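PDB 2AR1: thymocyte nuclear protein 1, which is of uncharacterised function but carries an EVE domain of the PUA clan, and so probably recognises a modified base in nucleic acid. Local coordinates for residues 130-135 and 163-168. Residues are numbered along the deposited sequence; the frame is centred on the assembly and turned at random.
Sequences HELKSR and LRMNEE
Glu168 OE1 accepts a hydrogen bond from each of two waters that Arg135 holds on the facing segment, so carboxylate and guanidinium meet through solvent. One water lies 2.9 Å from Arg135 NE and 2.7 Å from Glu168 OE1; the other accepts from Arg135 NH2 at the edge of the guanidinium, in its plane. The other oxygen of Glu168, OE2, is taken by Arg164 NE at 2.8 Å, the donor standing above the carboxylate plane, which leaves the acid bound directly by Arg164 and through water by Arg135.

Arg135 is itself pinned from its own side. NH1 and NH2 form an end-on salt bridge to the single oxygen Glu131 OE1, NH1 at 3.0 Å and nearly along the C-O axis, the NH2 bond longer and more bent, and NH1 also bonds Ser134 O at 164°. With the Glu131 and Ser134 bonds and the NH2 water near its plane, the guanidinium is fixed in its rotation, and one face receives Met165 CE, 3.8 Å above the plane and set off from the centre of the group. Met165 turns at its last torsion (chi3 72°), bringing this methyl to Glu131 O at 3.6 Å and against Glu131 CB and Arg135 CG, with Leu132 CD2 looser.

No direct hydrogen bond joins the two segments. On the apolar side of the contact, Leu132 and Met165 both rest on Leu127 of strand 113-128 and on Leu138, packing the short helix 129-132 against the C-terminal helix 156-169, while Leu132 also touches Leu143 and Phe144 of helix 142-145.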
loop_
_atom_site.group_PDB
_atom_site.type_symbol
_atom_site.label_atom_id
_atom_site.label_comp_id
_atom_site.label_asym_id
_atom_site.label_seq_id
_atom_site.Cartn_x
_atom_site.Cartn_y
_atom_site.Cartn_z
ATOM N N HIS A 130 -1.351 -7.918 -15.281
ATOM C CA HIS A 130 -0.844 -8.475 -16.576
ATOM C C HIS A 130 0.044 -7.408 -17.252
ATOM O O HIS A 130 1.173 -7.692 -17.668
ATOM C CB HIS A 130 -1.999 -8.833 -17.500
ATOM C CG HIS A 130 -1.550 -9.114 -18.900
ATOM N ND1 HIS A 130 -1.003 -10.327 -19.281
ATOM C CD2 HIS A 130 -1.525 -8.330 -20.002
ATOM C CE1 HIS A 130 -0.704 -10.295 -20.571
ATOM N NE2 HIS A 130 -1.039 -9.103 -21.038
ATOM N N GLU A 131 -0.420 -6.149 -17.307
ATOM C CA GLU A 131 0.394 -5.123 -17.923
ATOM C C GLU A 131 1.638 -4.840 -17.119
ATOM O O GLU A 131 2.656 -4.492 -17.723
ATOM C CB GLU A 131 -0.353 -3.822 -18.183
ATOM C CG GLU A 131 -1.402 -3.906 -19.264
ATOM C CD GLU A 131 -0.909 -4.611 -20.557
ATOM O OE1 GLU A 131 0.189 -4.289 -21.089
ATOM O OE2 GLU A 131 -1.627 -5.492 -21.074
ATOM N N LEU A 132 1.547 -4.943 -15.787
ATOM C CA LEU A 132 2.711 -4.593 -14.959
ATOM C C LEU A 132 3.823 -5.611 -15.273
ATOM O O LEU A 132 5.019 -5.258 -15.223
ATOM C CB LEU A 132 2.412 -4.600 -13.473
ATOM C CG LEU A 132 1.435 -3.494 -13.010
ATOM C CD1 LEU A 132 0.927 -3.780 -11.608
ATOM C CD2 LEU A 132 1.974 -2.052 -13.129
ATOM N N LYS A 133 3.403 -6.828 -15.509
ATOM C CA LYS A 133 4.354 -7.938 -15.820
ATOM C C LYS A 133 4.866 -7.970 -17.292
ATOM O O LYS A 133 5.592 -8.883 -17.704
ATOM C CB LYS A 133 3.732 -9.321 -15.476
ATOM C CG LYS A 133 3.647 -9.566 -13.978
ATOM C CD LYS A 133 3.453 -11.028 -13.653
ATOM C CE LYS A 133 3.219 -11.311 -12.187
ATOM N NZ LYS A 133 2.971 -12.705 -11.802
ATOM N N SER A 134 4.429 -6.991 -18.079
ATOM C CA SER A 134 4.731 -6.902 -19.499
ATOM C C SER A 134 5.518 -5.602 -19.794
ATOM O O SER A 134 5.437 -5.033 -20.886
ATOM C CB SER A 134 3.393 -6.919 -20.294
ATOM O OG SER A 134 2.689 -8.101 -20.054
ATOM N N ARG A 135 6.328 -5.143 -18.838
ATOM C CA ARG A 135 7.190 -3.988 -19.089
ATOM C C ARG A 135 8.567 -4.327 -18.558
ATOM O O ARG A 135 8.730 -4.731 -17.417
ATOM C CB ARG A 135 6.688 -2.717 -18.429
ATOM C CG ARG A 135 5.272 -2.316 -18.908
ATOM C CD ARG A 135 5.353 -1.874 -20.347
ATOM N NE ARG A 135 4.050 -1.345 -20.750
ATOM C CZ ARG A 135 2.995 -2.096 -21.048
ATOM N NH1 ARG A 135 3.034 -3.413 -21.058
ATOM N NH2 ARG A 135 1.830 -1.468 -21.330
ATOM N N LEU A 163 3.181 5.384 -13.404
ATOM C CA LEU A 163 2.414 6.605 -13.591
ATOM C C LEU A 163 2.330 6.886 -15.084
ATOM O O LEU A 163 1.267 7.261 -15.583
ATOM C CB LEU A 163 2.971 7.760 -12.771
ATOM C CG LEU A 163 2.378 7.770 -11.334
ATOM C CD1 LEU A 163 2.727 6.675 -10.448
ATOM C CD2 LEU A 163 2.814 9.043 -10.699
ATOM N N ARG A 164 3.392 6.658 -15.840
ATOM C CA ARG A 164 3.399 6.797 -17.304
ATOM C C ARG A 164 2.377 5.871 -17.934
ATOM O O ARG A 164 1.677 6.201 -18.862
ATOM C CB ARG A 164 4.808 6.557 -17.850
ATOM C CG ARG A 164 4.848 6.064 -19.246
ATOM C CD ARG A 164 6.164 5.404 -19.694
ATOM N NE ARG A 164 6.021 4.972 -21.086
ATOM C CZ ARG A 164 7.002 4.748 -21.956
ATOM N NH1 ARG A 164 8.245 4.934 -21.609
ATOM N NH2 ARG A 164 6.702 4.413 -23.220
ATOM N N MET A 165 2.374 4.635 -17.489
ATOM C CA MET A 165 1.381 3.660 -17.966
ATOM C C MET A 165 -0.093 4.075 -17.744
ATOM O O MET A 165 -0.970 3.836 -18.598
ATOM C CB MET A 165 1.624 2.309 -17.337
ATOM C CG MET A 165 2.879 1.661 -17.837
ATOM S SD MET A 165 3.315 0.173 -16.849
ATOM C CE MET A 165 2.155 -0.908 -17.331
ATOM N N ASN A 166 -0.362 4.662 -16.575
ATOM C CA ASN A 166 -1.715 5.169 -16.331
ATOM C C ASN A 166 -2.077 6.240 -17.356
ATOM O O ASN A 166 -3.219 6.272 -17.877
ATOM C CB ASN A 166 -1.903 5.702 -14.917
ATOM C CG ASN A 166 -3.278 6.324 -14.725
ATOM O OD1 ASN A 166 -4.299 5.660 -14.951
ATOM N ND2 ASN A 166 -3.322 7.578 -14.305
ATOM N N GLU A 167 -1.133 7.124 -17.653
ATOM C CA GLU A 167 -1.372 8.183 -18.627
ATOM C C GLU A 167 -1.604 7.613 -19.994
ATOM O O GLU A 167 -2.489 8.065 -20.664
ATOM C CB GLU A 167 -0.224 9.191 -18.675
ATOM C CG GLU A 167 0.171 9.692 -17.358
ATOM C CD GLU A 167 1.145 10.841 -17.482
ATOM O OE1 GLU A 167 2.249 10.638 -18.051
ATOM O OE2 GLU A 167 0.802 11.937 -17.025
ATOM N N GLU A 168 -0.833 6.595 -20.403
ATOM C CA GLU A 168 -1.010 5.967 -21.724
ATOM C C GLU A 168 -2.393 5.354 -21.801
ATOM O O GLU A 168 -3.064 5.499 -22.812
ATOM C CB GLU A 168 0.077 4.900 -21.951
ATOM C CG GLU A 168 1.469 5.557 -21.963
ATOM C CD GLU A 168 2.638 4.580 -21.950
ATOM O OE1 GLU A 168 2.541 3.497 -21.344
ATOM O OE2 GLU A 168 3.673 4.936 -22.545
HETATM O O HOH W 1 4.275 1.491 -21.459
HETATM O O HOH W 2 1.030 1.470 -21.103
#